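Local coordinates for epidermal growth factor receptor pathway substrate 8-like protein 1 (Mus musculus, PDB 2CY4) that probably binds peptide motifs through its phosphotyrosine-binding domain, as an adaptor related to the growth factor receptor substrate EPS8, at residues Asn14-Phe19 with Gly44-Gln49. Residues are numbered along the deposited sequence; the frame is centred on the assembly and turned at random.
Sequences NHLVTF and GRVWAQ
Through His15 and Gln49 an antiparallel strand pairing begins, continued by water and by apolar packing of the loop that leads from helix 30-42 into strand 49-55, beside strand 9-20 in the sheet of this phosphotyrosine-binding domain of PH-like fold. The pairing rests on two backbone bonds: His15 N to Gln49 O at 2.7 Å, with the donor tilted 28° from the carbonyl plane, and Gln49 N to His15 O at 2.9 Å, nearly straight at 171°. Beyond this pair the backbones separate, and water takes over. One water donates to Leu16 O (2.9 Å) and accepts from Trp47 N (3.1 Å); another donates to Trp47 O and lies in plane at the edge of the His15 imidazole, 3.1 Å from ND1. With CG anti to the backbone N (chi1 171°), that ring runs along its own strand, where NE2 shares a 2.7 Å hydrogen bond with Thr18 OG1; this bond and the water at ND1 would restrain the ring's rotation. Apolar contacts follow the split. Val46 points CG1 at Leu16 CB (3.9 Å) and CG2 at Val17 CG1, a tight 3.5 Å. Across strand 9-20, Leu16 and Val17 both face Phe111 of strand 108-113 in a classic beta bulge. The contact thus joins a direct beta bridge to an extension in which water links Leu16 O to Trp47 N, while Val46 and Val17 pack on each other and on Met40 and Leu37 of helix 30-42.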
ATOM      1  N   ASN A  14       0.074   9.125 -15.524  1.00 34.31           N
ATOM      2  CA  ASN A  14       0.569   9.956 -14.439  1.00 34.29           C
ATOM      3  C   ASN A  14      -0.230   9.542 -13.215  1.00 30.20           C
ATOM      4  O   ASN A  14      -1.433   9.764 -13.196  1.00 30.59           O
ATOM      5  CB  ASN A  14       0.237  11.427 -14.605  1.00 35.43           C
ATOM      6  CG  ASN A  14       1.267  12.176 -15.485  1.00 43.22           C
ATOM      7  OD1 ASN A  14       2.371  11.722 -15.691  1.00 37.75           O
ATOM      8  ND2 ASN A  14       0.889  13.325 -15.949  1.00 38.64           N
ATOM      9  N   HIS A  15       0.436   9.002 -12.190  1.00 31.81           N
ATOM     10  CA  HIS A  15      -0.258   8.671 -10.942  1.00 29.74           C
ATOM     11  C   HIS A  15      -0.523   9.997 -10.220  1.00 32.78           C
ATOM     12  O   HIS A  15       0.389  10.780 -10.053  1.00 34.60           O
ATOM     13  CB  HIS A  15       0.651   7.758 -10.080  1.00 28.93           C
ATOM     14  CG  HIS A  15       0.125   7.539  -8.682  1.00 36.58           C
ATOM     15  ND1 HIS A  15       0.351   8.430  -7.649  1.00 38.89           N
ATOM     16  CD2 HIS A  15      -0.666   6.550  -8.183  1.00 30.97           C
ATOM     17  CE1 HIS A  15      -0.286   8.001  -6.550  1.00 35.54           C
ATOM     18  NE2 HIS A  15      -0.904   6.872  -6.841  1.00 32.30           N
ATOM     19  N   LEU A  16      -1.773  10.290  -9.809  1.00 32.58           N
ATOM     20  CA  LEU A  16      -2.073  11.520  -9.054  1.00 31.46           C
ATOM     21  C   LEU A  16      -2.144  11.267  -7.525  1.00 35.55           C
ATOM     22  O   LEU A  16      -1.555  12.011  -6.736  1.00 33.67           O
ATOM     23  CB  LEU A  16      -3.429  12.122  -9.491  1.00 32.28           C
ATOM     24  CG  LEU A  16      -3.413  12.532 -10.969  1.00 40.66           C
ATOM     25  CD1 LEU A  16      -4.810  13.131 -11.285  1.00 39.32           C
ATOM     26  CD2 LEU A  16      -2.325  13.647 -11.187  1.00 36.63           C
ATOM     27  N   VAL A  17      -2.873  10.224  -7.090  1.00 33.59           N
ATOM     28  CA  VAL A  17      -3.007  10.013  -5.645  1.00 29.56           C
ATOM     29  C   VAL A  17      -3.462   8.608  -5.414  1.00 34.38           C
ATOM     30  O   VAL A  17      -4.101   8.001  -6.282  1.00 29.60           O
ATOM     31  CB  VAL A  17      -4.137  10.931  -4.916  1.00 37.11           C
ATOM     32  CG1 VAL A  17      -3.802  12.366  -5.009  1.00 48.21           C
ATOM     33  CG2 VAL A  17      -5.515  10.656  -5.466  1.00 30.61           C
ATOM     34  N   THR A  18      -3.092   8.125  -4.241  1.00 31.61           N
ATOM     35  CA  THR A  18      -3.515   6.821  -3.727  1.00 28.15           C
ATOM     36  C   THR A  18      -4.030   7.140  -2.302  1.00 30.59           C
ATOM     37  O   THR A  18      -3.318   7.800  -1.546  1.00 29.76           O
ATOM     38  CB  THR A  18      -2.376   5.758  -3.634  1.00 29.40           C
ATOM     39  OG1 THR A  18      -2.106   5.331  -4.980  1.00 32.71           O
ATOM     40  CG2 THR A  18      -2.882   4.422  -2.785  1.00 25.43           C
ATOM     41  N   PHE A  19      -5.289   6.813  -1.946  1.00 31.24           N
ATOM     42  CA  PHE A  19      -5.690   7.019  -0.529  1.00 29.30           C
ATOM     43  C   PHE A  19      -6.577   5.835  -0.115  1.00 33.90           C
ATOM     44  O   PHE A  19      -7.197   5.153  -0.968  1.00 29.10           O
ATOM     45  CB  PHE A  19      -6.442   8.368  -0.287  1.00 32.92           C
ATOM     46  CG  PHE A  19      -7.687   8.571  -1.162  1.00 38.08           C
ATOM     47  CD1 PHE A  19      -8.906   7.977  -0.803  1.00 38.58           C
ATOM     48  CD2 PHE A  19      -7.653   9.396  -2.297  1.00 35.02           C
ATOM     49  CE1 PHE A  19     -10.075   8.185  -1.532  1.00 34.79           C
ATOM     50  CE2 PHE A  19      -8.814   9.624  -3.047  1.00 32.45           C
ATOM     51  CZ  PHE A  19     -10.055   8.995  -2.649  1.00 31.58           C
ATOM     52  N   GLY A  44      -1.841  21.138  -1.812  1.00 38.08           N
ATOM     53  CA  GLY A  44      -0.509  20.871  -2.289  1.00 32.67           C
ATOM     54  C   GLY A  44      -0.087  19.418  -2.013  1.00 40.49           C
ATOM     55  O   GLY A  44       1.087  19.145  -1.814  1.00 40.74           O
ATOM     56  N   ARG A  45      -1.024  18.475  -1.982  1.00 37.14           N
ATOM     57  CA  ARG A  45      -0.695  17.049  -1.716  1.00 37.07           C
ATOM     58  C   ARG A  45      -0.739  16.132  -2.943  1.00 42.94           C
ATOM     59  O   ARG A  45      -0.711  14.883  -2.812  1.00 42.12           O
ATOM     60  CB  ARG A  45      -1.689  16.503  -0.661  1.00 35.37           C
ATOM     61  CG  ARG A  45      -1.641  17.370   0.670  1.00 41.65           C
ATOM     62  CD  ARG A  45      -2.717  16.970   1.651  1.00 42.32           C
ATOM     63  NE  ARG A  45      -2.504  15.590   2.060  1.00 41.91           N
ATOM     64  CZ  ARG A  45      -3.463  14.776   2.512  1.00 42.82           C
ATOM     65  NH1 ARG A  45      -4.745  15.184   2.630  1.00 36.36           N
ATOM     66  NH2 ARG A  45      -3.129  13.535   2.816  1.00 39.35           N
ATOM     67  N   VAL A  46      -0.878  16.737  -4.125  1.00 39.41           N
ATOM     68  CA  VAL A  46      -0.967  15.962  -5.363  1.00 38.32           C
ATOM     69  C   VAL A  46       0.140  16.364  -6.318  1.00 44.24           C
ATOM     70  O   VAL A  46       0.154  17.499  -6.752  1.00 41.01           O
ATOM     71  CB  VAL A  46      -2.288  16.222  -6.120  1.00 38.07           C
ATOM     72  CG1 VAL A  46      -2.302  15.327  -7.481  1.00 40.39           C
ATOM     73  CG2 VAL A  46      -3.474  15.799  -5.243  1.00 34.39           C
ATOM     74  N   TRP A  47       1.060  15.456  -6.625  1.00 46.85           N
ATOM     75  CA  TRP A  47       2.157  15.730  -7.554  1.00 55.85           C
ATOM     76  C   TRP A  47       2.142  14.574  -8.564  1.00 52.94           C
ATOM     77  O   TRP A  47       2.427  13.428  -8.219  1.00 53.02           O
ATOM     78  CB  TRP A  47       3.503  15.790  -6.796  1.00 65.32           C
ATOM     79  CG  TRP A  47       3.585  17.002  -5.811  1.00 89.99           C
ATOM     80  CD1 TRP A  47       4.116  17.014  -4.513  1.00 89.09           C
ATOM     81  CD2 TRP A  47       3.115  18.358  -6.057  1.00 94.47           C
ATOM     82  NE1 TRP A  47       3.993  18.278  -3.967  1.00 93.82           N
ATOM     83  CE2 TRP A  47       3.386  19.118  -4.869  1.00 94.84           C
ATOM     84  CE3 TRP A  47       2.485  19.001  -7.155  1.00 95.12           C
ATOM     85  CZ2 TRP A  47       3.047  20.506  -4.756  1.00 91.52           C
ATOM     86  CZ3 TRP A  47       2.144  20.384  -7.042  1.00 95.16           C
ATOM     87  CH2 TRP A  47       2.428  21.114  -5.840  1.00 88.95           C
ATOM     88  N   ALA A  48       1.801  14.897  -9.802  1.00 45.53           N
ATOM     89  CA  ALA A  48       1.740  13.930 -10.880  1.00 47.56           C
ATOM     90  C   ALA A  48       3.043  13.181 -10.987  1.00 46.68           C
ATOM     91  O   ALA A  48       4.081  13.772 -11.173  1.00 55.98           O
ATOM     92  CB  ALA A  48       1.424  14.655 -12.191  1.00 39.96           C
ATOM     93  N   GLN A  49       2.991  11.872 -10.838  1.00 41.99           N
ATOM     94  CA  GLN A  49       4.171  11.057 -10.947  1.00 38.55           C
ATOM     95  C   GLN A  49       4.009  10.134 -12.178  1.00 45.51           C
ATOM     96  O   GLN A  49       3.068   9.317 -12.252  1.00 39.64           O
ATOM     97  CB  GLN A  49       4.301  10.216  -9.688  1.00 39.37           C
ATOM     98  CG  GLN A  49       5.592   9.484  -9.527  1.00 53.94           C
ATOM     99  CD  GLN A  49       5.613   8.621  -8.216  1.00 64.61           C
ATOM    100  OE1 GLN A  49       5.121   9.032  -7.162  1.00 64.58           O
ATOM    101  NE2 GLN A  49       6.187   7.433  -8.305  1.00 62.42           N
TER
HETATM  102  O   HOH W   1       1.906  11.134  -7.307  1.00 46.08           O
HETATM  103  O   HOH W   2       0.886  12.653  -5.269  1.00 45.03           O